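Local coordinates for protein polyketide synthase PksL (Bacillus subtilis, PDB 5E1V) that probably removes water from a beta-hydroxyacyl intermediate during bacillaene assembly, as a monomeric dehydratase domain of a trans-AT polyketide synthase, at residues N15-H20 / E154-K159; L173-E178 / H189-D194; L11-P16 / L63-D68. One frame throughout, in Å; residues are numbered along the deposited sequence.

Contact 1: N15-H20 / E154-K159; sequences NPFIYH and EYMKAK
E154 lays its CB over one face of the H20 imidazole, with CB 3.5 Å from H20 CE1. This is a CH-pi contact, set somewhat toward the rim of the ring. The opposite face of H20 is covered by Y19 CD2, which sits over the ring centre. H20 ND1 is hydrogen-bonded to S153 OG. The E154 carboxylate stays further off, with OE1 4.1 Å from H20 NE2.

Y155 carries the middle of the contact. One face of its ring receives P16 CB, nearly along the ring normal and 3.8 Å from Y155 CG. Its edge turns toward the face of F17 in a T-shaped pair, with the planes at 84° and the centroids 5.4 Å apart. A chi1 of -150°, with CG roughly opposite the backbone N, swings the phenol ring alongside P16. With an alanine here the ring is gone, and P16 CB and the F17 face are likely to be left without a partner.

M156 meets both H20 and F17 along a bent chain. Its CB lies 3.4 Å from H20 O, and CG packs on F17 O at 3.6 Å. Bends at chi2 and chi3 bring the thioether across F17 at about a right angle. SD then lies at the edge of the F17 ring, in its plane and 3.9 Å from F17 CD1, a Met-aromatic contact.

The short helix 16-19 is N-capped by N15, whose OD1 accepts from I18 N. F17 also touches L29 of strand 26-29 and P190 and T191 of helix 190-203. Y155 reaches A179 of helix 177-180, and its carbonyl accepts from T191 OG1. The contact thus ties helix 16-19 to the loop between strands 150-152 and 159-165, with helix 190-203 touching both.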
loop_
_atom_site.group_PDB
_atom_site.type_symbol
_atom_site.label_atom_id
_atom_site.label_comp_id
_atom_site.label_asym_id
_atom_site.label_seq_id
_atom_site.Cartn_x
_atom_site.Cartn_y
_atom_site.Cartn_z
ATOM N N ASN A 15 -11.923 11.541 -4.140
ATOM C CA ASN A 15 -11.463 10.229 -3.792
ATOM C C ASN A 15 -11.130 10.246 -2.315
ATOM O O ASN A 15 -10.341 11.086 -1.856
ATOM C CB ASN A 15 -10.181 9.914 -4.597
ATOM C CG ASN A 15 -9.583 8.569 -4.275
ATOM O OD1 ASN A 15 -9.092 8.287 -3.171
ATOM N ND2 ASN A 15 -9.502 7.742 -5.309
ATOM N N PRO A 16 -11.704 9.298 -1.543
ATOM C CA PRO A 16 -11.515 9.399 -0.093
ATOM C C PRO A 16 -10.083 9.130 0.355
ATOM O O PRO A 16 -9.712 9.620 1.443
ATOM C CB PRO A 16 -12.493 8.363 0.460
ATOM C CG PRO A 16 -12.633 7.356 -0.601
ATOM C CD PRO A 16 -12.420 8.064 -1.923
ATOM N N PHE A 17 -9.283 8.355 -0.418
ATOM C CA PHE A 17 -7.893 8.145 0.004
ATOM C C PHE A 17 -7.094 9.446 -0.142
ATOM O O PHE A 17 -6.320 9.793 0.702
ATOM C CB PHE A 17 -7.248 6.998 -0.811
ATOM C CG PHE A 17 -7.998 5.671 -0.680
ATOM C CD1 PHE A 17 -8.023 4.991 0.502
ATOM C CD2 PHE A 17 -8.755 5.167 -1.732
ATOM C CE1 PHE A 17 -8.693 3.741 0.666
ATOM C CE2 PHE A 17 -9.468 3.958 -1.578
ATOM C CZ PHE A 17 -9.438 3.258 -0.346
ATOM N N ILE A 18 -7.342 10.182 -1.213
ATOM C CA ILE A 18 -6.651 11.407 -1.443
ATOM C C ILE A 18 -7.118 12.456 -0.437
ATOM O O ILE A 18 -6.354 13.178 0.086
ATOM C CB ILE A 18 -6.832 11.872 -2.899
ATOM C CG1 ILE A 18 -6.236 10.843 -3.891
ATOM C CG2 ILE A 18 -6.192 13.176 -3.168
ATOM C CD1 ILE A 18 -6.404 11.195 -5.331
ATOM N N TYR A 19 -8.412 12.583 -0.241
ATOM C CA TYR A 19 -8.872 13.597 0.642
ATOM C C TYR A 19 -8.357 13.414 2.036
ATOM O O TYR A 19 -8.026 14.428 2.713
ATOM C CB TYR A 19 -10.385 13.618 0.601
ATOM C CG TYR A 19 -10.994 14.726 1.375
ATOM C CD1 TYR A 19 -11.350 15.897 0.762
ATOM C CD2 TYR A 19 -11.305 14.571 2.734
ATOM C CE1 TYR A 19 -11.940 16.945 1.484
ATOM C CE2 TYR A 19 -11.914 15.610 3.471
ATOM C CZ TYR A 19 -12.229 16.799 2.850
ATOM O OH TYR A 19 -12.878 17.867 3.579
ATOM N N HIS A 20 -8.212 12.171 2.474
ATOM C CA HIS A 20 -7.891 11.835 3.878
ATOM C C HIS A 20 -6.417 11.424 4.082
ATOM O O HIS A 20 -6.047 10.833 5.110
ATOM C CB HIS A 20 -8.831 10.738 4.390
ATOM C CG HIS A 20 -10.239 11.214 4.582
ATOM N ND1 HIS A 20 -10.561 12.179 5.522
ATOM C CD2 HIS A 20 -11.373 11.019 3.856
ATOM C CE1 HIS A 20 -11.855 12.467 5.448
ATOM N NE2 HIS A 20 -12.376 11.768 4.462
ATOM N N GLU A 154 -9.940 9.793 9.111
ATOM C CA GLU A 154 -11.150 9.115 8.774
ATOM C C GLU A 154 -10.976 7.778 7.964
ATOM O O GLU A 154 -10.407 6.814 8.462
ATOM C CB GLU A 154 -12.070 10.150 8.111
ATOM C CG GLU A 154 -13.424 10.364 8.754
ATOM C CD GLU A 154 -14.546 9.970 7.831
ATOM O OE1 GLU A 154 -15.212 10.877 7.289
ATOM O OE2 GLU A 154 -14.712 8.746 7.602
ATOM N N TYR A 155 -11.541 7.722 6.776
ATOM C CA TYR A 155 -11.437 6.572 5.844
ATOM C C TYR A 155 -10.045 5.933 5.752
ATOM O O TYR A 155 -9.929 4.674 5.649
ATOM C CB TYR A 155 -11.818 7.053 4.460
ATOM C CG TYR A 155 -12.433 6.083 3.525
ATOM C CD1 TYR A 155 -13.815 6.028 3.394
ATOM C CD2 TYR A 155 -11.650 5.220 2.721
ATOM C CE1 TYR A 155 -14.412 5.225 2.471
ATOM C CE2 TYR A 155 -12.248 4.399 1.795
ATOM C CZ TYR A 155 -13.586 4.384 1.677
ATOM O OH TYR A 155 -14.190 3.547 0.822
ATOM N N MET A 156 -9.006 6.757 5.835
ATOM C CA MET A 156 -7.574 6.343 5.671
ATOM C C MET A 156 -6.881 5.825 6.964
ATOM O O MET A 156 -5.699 5.406 6.934
ATOM C CB MET A 156 -6.753 7.507 5.082
ATOM C CG MET A 156 -6.850 7.669 3.567
ATOM S SD MET A 156 -5.452 6.878 2.683
ATOM C CE MET A 156 -5.162 5.320 3.434
ATOM N N LYS A 157 -7.568 5.918 8.120
ATOM C CA LYS A 157 -6.954 5.538 9.381
ATOM C C LYS A 157 -7.432 4.163 9.678
ATOM O O LYS A 157 -8.610 3.998 9.808
ATOM C CB LYS A 157 -7.393 6.457 10.570
ATOM C CG LYS A 157 -6.453 7.557 10.875
ATOM C CD LYS A 157 -6.900 8.419 12.052
ATOM C CE LYS A 157 -6.098 8.086 13.312
ATOM N NZ LYS A 157 -6.747 8.857 14.432
ATOM N N ALA A 158 -6.532 3.173 9.780
ATOM C CA ALA A 158 -6.891 1.866 10.128
ATOM C C ALA A 158 -7.141 1.926 11.691
ATOM O O ALA A 158 -6.743 2.894 12.306
ATOM C CB ALA A 158 -5.777 0.851 9.772
ATOM N N LYS A 159 -7.829 0.909 12.193
ATOM C CA LYS A 159 -8.081 0.606 13.588
ATOM C C LYS A 159 -7.287 -0.603 14.010
ATOM O O LYS A 159 -7.092 -1.523 13.204
ATOM C CB LYS A 159 -9.548 0.267 13.755
ATOM C CG LYS A 159 -10.385 1.411 13.258
ATOM C CD LYS A 159 -10.515 2.502 14.303
ATOM C CE LYS A 159 -11.862 2.436 14.995
ATOM N NZ LYS A 159 -12.118 1.146 15.719
#

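Contact 2: L173-E178 / H189-D194; sequences LSLGSE and HPTLID
The end of strand 168-174 runs past the first turn of helix 190-203, with L173 CA 6.5 Å from L192 CA and L175 CA 7.0 Å from T191 CA.

L175 does most of the packing. Its CD1 sits over the centre of one face of the H189 imidazole, 3.6 Å from H189 ND1, as a CH-pi contact. CD2 of L175 overhangs the rim on the same side, 3.6 Å from H189 CD2. CD1 also meets T191 CB at 3.8 Å and L192 CG at 3.9 Å, so one methyl fills the hollow formed by three side chains.

A bond in its own plane also holds the H189 ring. H189 is the N-cap of helix 190-203. Its CG is opposite the backbone N (chi1 -155°), which folds the ring back so that ND1 can accept from T191 N at 3.2 Å. The donor lies only 8° out of the ring plane. The leucine therefore covers a ring whose rotation is already set by the cap.

L173 and S174 add a looser layer. L173 CD1 touches L192 O at 3.7 Å, while L192 CD2 reaches back over S174 CA.

The HPTLID sequence of segment 189-194 matches the HPxLxD motif of polyketide synthase dehydratases, in which the aspartate belongs to the active site of relatives. Helix 16-19 is a neighbour of the helix start, and P190 also touches A33. The ring of F186 meets H189. Strand 232-245 pairs with strand 168-174 and brings C233 and T235 against L173.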
loop_
_atom_site.group_PDB
_atom_site.type_symbol
_atom_site.label_atom_id
_atom_site.label_comp_id
_atom_site.label_asym_id
_atom_site.label_seq_id
_atom_site.Cartn_x
_atom_site.Cartn_y
_atom_site.Cartn_z
ATOM N N LEU A 173 -5.077 -5.028 12.282
ATOM C CA LEU A 173 -5.580 -3.926 11.489
ATOM C C LEU A 173 -7.001 -4.193 11.074
ATOM O O LEU A 173 -7.322 -5.291 10.701
ATOM C CB LEU A 173 -4.717 -3.784 10.206
ATOM C CG LEU A 173 -3.344 -3.213 10.495
ATOM C CD1 LEU A 173 -2.425 -3.289 9.276
ATOM C CD2 LEU A 173 -3.403 -1.805 11.077
ATOM N N SER A 174 -7.871 -3.189 11.099
ATOM C CA SER A 174 -9.205 -3.320 10.494
ATOM C C SER A 174 -9.675 -1.911 9.996
ATOM O O SER A 174 -9.130 -0.925 10.364
ATOM C CB SER A 174 -10.232 -4.033 11.443
ATOM O OG SER A 174 -10.588 -3.215 12.549
ATOM N N LEU A 175 -10.653 -1.857 9.113
ATOM C CA LEU A 175 -11.240 -0.588 8.670
ATOM C C LEU A 175 -12.003 0.120 9.812
ATOM O O LEU A 175 -12.667 -0.532 10.649
ATOM C CB LEU A 175 -12.159 -0.913 7.532
ATOM C CG LEU A 175 -11.670 -0.905 6.107
ATOM C CD1 LEU A 175 -10.167 -0.881 5.817
ATOM C CD2 LEU A 175 -12.430 -1.676 5.062
ATOM N N GLY A 176 -11.956 1.459 9.792
ATOM C CA GLY A 176 -12.857 2.252 10.590
ATOM C C GLY A 176 -14.235 2.128 10.039
ATOM O O GLY A 176 -14.435 1.603 8.949
ATOM N N SER A 177 -15.232 2.640 10.761
ATOM C CA SER A 177 -16.621 2.391 10.345
ATOM C C SER A 177 -17.029 2.989 8.989
ATOM O O SER A 177 -17.897 2.446 8.284
ATOM C CB SER A 177 -17.580 2.837 11.458
ATOM O OG SER A 177 -17.539 4.249 11.531
ATOM N N GLU A 178 -16.424 4.127 8.597
ATOM C CA GLU A 178 -16.771 4.747 7.341
ATOM C C GLU A 178 -16.260 3.921 6.164
ATOM O O GLU A 178 -17.040 3.617 5.283
ATOM C CB GLU A 178 -16.195 6.166 7.203
ATOM N N HIS A 189 -7.303 -3.533 0.263
ATOM C CA HIS A 189 -7.755 -2.255 0.668
ATOM C C HIS A 189 -6.614 -1.323 0.992
ATOM O O HIS A 189 -5.857 -1.579 1.927
ATOM C CB HIS A 189 -8.676 -2.340 1.905
ATOM C CG HIS A 189 -9.615 -1.182 1.999
ATOM N ND1 HIS A 189 -9.220 0.039 2.446
ATOM C CD2 HIS A 189 -10.952 -1.102 1.804
ATOM C CE1 HIS A 189 -10.233 0.860 2.443
ATOM N NE2 HIS A 189 -11.298 0.198 2.022
ATOM N N PRO A 190 -6.499 -0.172 0.271
ATOM C CA PRO A 190 -5.430 0.810 0.668
ATOM C C PRO A 190 -5.270 1.229 2.110
ATOM O O PRO A 190 -4.208 1.367 2.531
ATOM C CB PRO A 190 -5.698 1.976 -0.205
ATOM C CG PRO A 190 -6.314 1.319 -1.472
ATOM C CD PRO A 190 -7.256 0.367 -0.881
ATOM N N THR A 191 -6.315 1.314 2.900
ATOM C CA THR A 191 -6.165 1.542 4.334
ATOM C C THR A 191 -5.497 0.426 5.115
ATOM O O THR A 191 -4.654 0.626 6.014
ATOM C CB THR A 191 -7.603 1.827 4.882
ATOM O OG1 THR A 191 -8.091 3.030 4.226
ATOM C CG2 THR A 191 -7.555 2.119 6.267
ATOM N N LEU A 192 -5.826 -0.798 4.760
ATOM C CA LEU A 192 -5.144 -1.939 5.356
ATOM C C LEU A 192 -3.688 -1.956 4.940
ATOM O O LEU A 192 -2.832 -2.178 5.762
ATOM C CB LEU A 192 -5.860 -3.181 4.934
ATOM C CG LEU A 192 -7.289 -3.457 5.452
ATOM C CD1 LEU A 192 -7.750 -4.773 4.968
ATOM C CD2 LEU A 192 -7.296 -3.408 6.975
ATOM N N ILE A 193 -3.394 -1.738 3.644
ATOM C CA ILE A 193 -2.017 -1.837 3.180
ATOM C C ILE A 193 -1.239 -0.601 3.723
ATOM O O ILE A 193 -0.189 -0.757 4.314
ATOM C CB ILE A 193 -1.848 -1.901 1.648
ATOM C CG1 ILE A 193 -2.807 -2.919 0.965
ATOM C CG2 ILE A 193 -0.371 -2.249 1.363
ATOM C CD1 ILE A 193 -2.813 -4.296 1.519
ATOM N N ASP A 194 -1.778 0.606 3.580
ATOM C CA ASP A 194 -1.087 1.758 4.111
ATOM C C ASP A 194 -0.835 1.626 5.641
ATOM O O ASP A 194 0.251 1.942 6.158
ATOM C CB ASP A 194 -1.761 3.079 3.691
ATOM C CG ASP A 194 -1.005 4.267 4.152
ATOM O OD1 ASP A 194 0.066 4.599 3.534
ATOM O OD2 ASP A 194 -1.443 4.818 5.196
#

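Contact 3: L11-P16 / L63-D68; sequences LSLKNP and LTAEQD
The type I beta turn S12-N15, which leads from strand 4-11 into helix 16-19, sets L13 against the short strand 63-65 and the loop after it. The turn belongs to a part of the chain related to HotDog folds. It is also an ST turn: S12 OG accepts from K14 N at 3.1 Å.

L13 grips segment 63-68 with both methyls. CD1 lies 3.4 Å from A65 O and 3.8 Å from A65 CB. CD2 comes down on the chain further along, 3.5 Å from Q67 O.

A water joins the two backbones beside this leucine. It accepts from L13 N at 3.0 Å and donates to Q67 O at 2.7 Å. Q67 O is thus touched by a methyl and gripped by the water.

Deeper in, L11 and L63 meet at about a right angle, with CD1 of L11 3.7 Å from CD1 of L63. A chi1 of -168° carries the fork of L63 toward L11, and both its methyls touch L11 CD1. L73 of strand 70-81 touches both leucines, and E66 forms a salt bridge to R95.

The chemistry grades from an apolar buried end at L11 and L63 to a wetter end at Q67. The direct side-chain contacts are apolar, and the polar link between the two backbones is the bridging water.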
loop_
_atom_site.group_PDB
_atom_site.type_symbol
_atom_site.label_atom_id
_atom_site.label_comp_id
_atom_site.label_asym_id
_atom_site.label_seq_id
_atom_site.Cartn_x
_atom_site.Cartn_y
_atom_site.Cartn_z
ATOM N N LEU A 11 -8.646 11.140 -10.591
ATOM C CA LEU A 11 -8.201 11.201 -9.200
ATOM C C LEU A 11 -8.208 12.670 -8.771
ATOM O O LEU A 11 -7.630 13.540 -9.476
ATOM C CB LEU A 11 -6.829 10.633 -9.091
ATOM C CG LEU A 11 -6.815 9.137 -9.458
ATOM C CD1 LEU A 11 -5.367 8.668 -9.524
ATOM C CD2 LEU A 11 -7.573 8.356 -8.441
ATOM N N SER A 12 -8.890 12.904 -7.656
ATOM C CA SER A 12 -9.144 14.286 -7.161
ATOM C C SER A 12 -9.412 14.167 -5.631
ATOM O O SER A 12 -9.385 13.073 -5.082
ATOM C CB SER A 12 -10.339 14.868 -7.901
ATOM O OG SER A 12 -11.539 14.362 -7.355
ATOM N N LEU A 13 -9.707 15.287 -4.950
ATOM C CA LEU A 13 -10.151 15.278 -3.577
ATOM C C LEU A 13 -11.505 14.601 -3.322
ATOM O O LEU A 13 -11.892 14.376 -2.194
ATOM C CB LEU A 13 -10.177 16.755 -3.039
ATOM C CG LEU A 13 -8.848 17.263 -2.467
ATOM C CD1 LEU A 13 -7.668 17.234 -3.426
ATOM C CD2 LEU A 13 -9.054 18.725 -1.957
ATOM N N LYS A 14 -12.195 14.220 -4.363
ATOM C CA LYS A 14 -13.436 13.443 -4.228
ATOM C C LYS A 14 -13.136 11.996 -3.857
ATOM O O LYS A 14 -13.994 11.330 -3.377
ATOM C CB LYS A 14 -14.220 13.434 -5.535
ATOM C CG LYS A 14 -14.827 14.813 -5.825
ATOM C CD LYS A 14 -16.248 14.741 -6.345
ATOM C CE LYS A 14 -16.951 16.096 -6.270
ATOM N NZ LYS A 14 -16.423 17.039 -7.272
ATOM N N ASN A 15 -11.923 11.541 -4.140
ATOM C CA ASN A 15 -11.463 10.229 -3.792
ATOM C C ASN A 15 -11.130 10.246 -2.315
ATOM O O ASN A 15 -10.341 11.086 -1.856
ATOM C CB ASN A 15 -10.181 9.914 -4.597
ATOM C CG ASN A 15 -9.583 8.569 -4.275
ATOM O OD1 ASN A 15 -9.092 8.287 -3.171
ATOM N ND2 ASN A 15 -9.502 7.742 -5.309
ATOM N N PRO A 16 -11.704 9.298 -1.543
ATOM C CA PRO A 16 -11.515 9.399 -0.093
ATOM C C PRO A 16 -10.083 9.130 0.355
ATOM O O PRO A 16 -9.712 9.620 1.443
ATOM C CB PRO A 16 -12.493 8.363 0.460
ATOM C CG PRO A 16 -12.633 7.356 -0.601
ATOM C CD PRO A 16 -12.420 8.064 -1.923
ATOM N N LEU A 63 1.426 11.257 -6.398
ATOM C CA LEU A 63 0.247 11.642 -7.131
ATOM C C LEU A 63 -0.529 12.564 -6.193
ATOM O O LEU A 63 -1.112 12.128 -5.210
ATOM C CB LEU A 63 -0.560 10.433 -7.516
ATOM C CG LEU A 63 -1.642 10.799 -8.551
ATOM C CD1 LEU A 63 -1.827 9.674 -9.474
ATOM C CD2 LEU A 63 -2.920 11.327 -7.908
ATOM N N THR A 64 -0.480 13.846 -6.497
ATOM C CA THR A 64 -0.980 14.850 -5.573
ATOM C C THR A 64 -2.110 15.585 -6.254
ATOM O O THR A 64 -2.126 15.698 -7.458
ATOM C CB THR A 64 0.087 15.898 -5.180
ATOM O OG1 THR A 64 0.404 16.699 -6.313
ATOM C CG2 THR A 64 1.339 15.244 -4.683
ATOM N N ALA A 65 -3.059 16.087 -5.475
ATOM C CA ALA A 65 -4.116 16.942 -6.064
ATOM C C ALA A 65 -4.393 18.058 -5.108
ATOM O O ALA A 65 -4.333 17.886 -3.886
ATOM C CB ALA A 65 -5.379 16.145 -6.317
ATOM N N GLU A 66 -4.644 19.246 -5.636
ATOM C CA GLU A 66 -5.177 20.245 -4.720
ATOM C C GLU A 66 -6.445 20.898 -5.262
ATOM O O GLU A 66 -6.730 20.903 -6.485
ATOM C CB GLU A 66 -4.101 21.288 -4.380
ATOM C CG GLU A 66 -3.768 22.129 -5.584
ATOM C CD GLU A 66 -2.891 23.337 -5.273
ATOM O OE1 GLU A 66 -2.564 23.596 -4.098
ATOM O OE2 GLU A 66 -2.527 24.011 -6.242
ATOM N N GLN A 67 -7.175 21.481 -4.330
ATOM C CA GLN A 67 -8.362 22.237 -4.616
ATOM C C GLN A 67 -9.258 21.344 -5.484
ATOM O O GLN A 67 -9.505 20.178 -5.088
ATOM C CB GLN A 67 -8.006 23.575 -5.280
ATOM C CG GLN A 67 -7.158 24.537 -4.463
ATOM C CD GLN A 67 -6.779 25.751 -5.338
ATOM O OE1 GLN A 67 -6.443 25.607 -6.524
ATOM N NE2 GLN A 67 -6.892 26.937 -4.790
ATOM N N ASP A 68 -9.657 21.849 -6.638
ATOM C CA ASP A 68 -10.525 21.151 -7.589
ATOM C C ASP A 68 -9.778 20.513 -8.740
ATOM O O ASP A 68 -10.408 20.101 -9.699
ATOM C CB ASP A 68 -11.627 22.062 -8.183
ATOM C CG ASP A 68 -11.088 23.316 -8.888
ATOM O OD1 ASP A 68 -10.008 23.749 -8.591
ATOM O OD2 ASP A 68 -11.809 23.929 -9.685
HETATM O O HOH W 1 -9.434 17.901 -6.472
#

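Contact 1 is the hub. Its centre lies about 8 Å from the centre of contact 2 and about 12 Å from that of contact 3. Contacts 1 and 3 share N15 and P16, and I18 CD1 lies 3.8 Å from L11 CB. Contacts 1 and 2 are tied by polar links: Y155 O to T191 OG1 and K159 O to S174 N, each 2.8 Å. F17 CE1 also packs on P190 CB at 3.6 Å. Contacts 2 and 3 do not touch; their nearest atoms are about 7 Å apart. M156 of contact 1 touches D194 of contact 2, the aspartate of the probable active-site motif, so contacts 1 and 2 probably border that site.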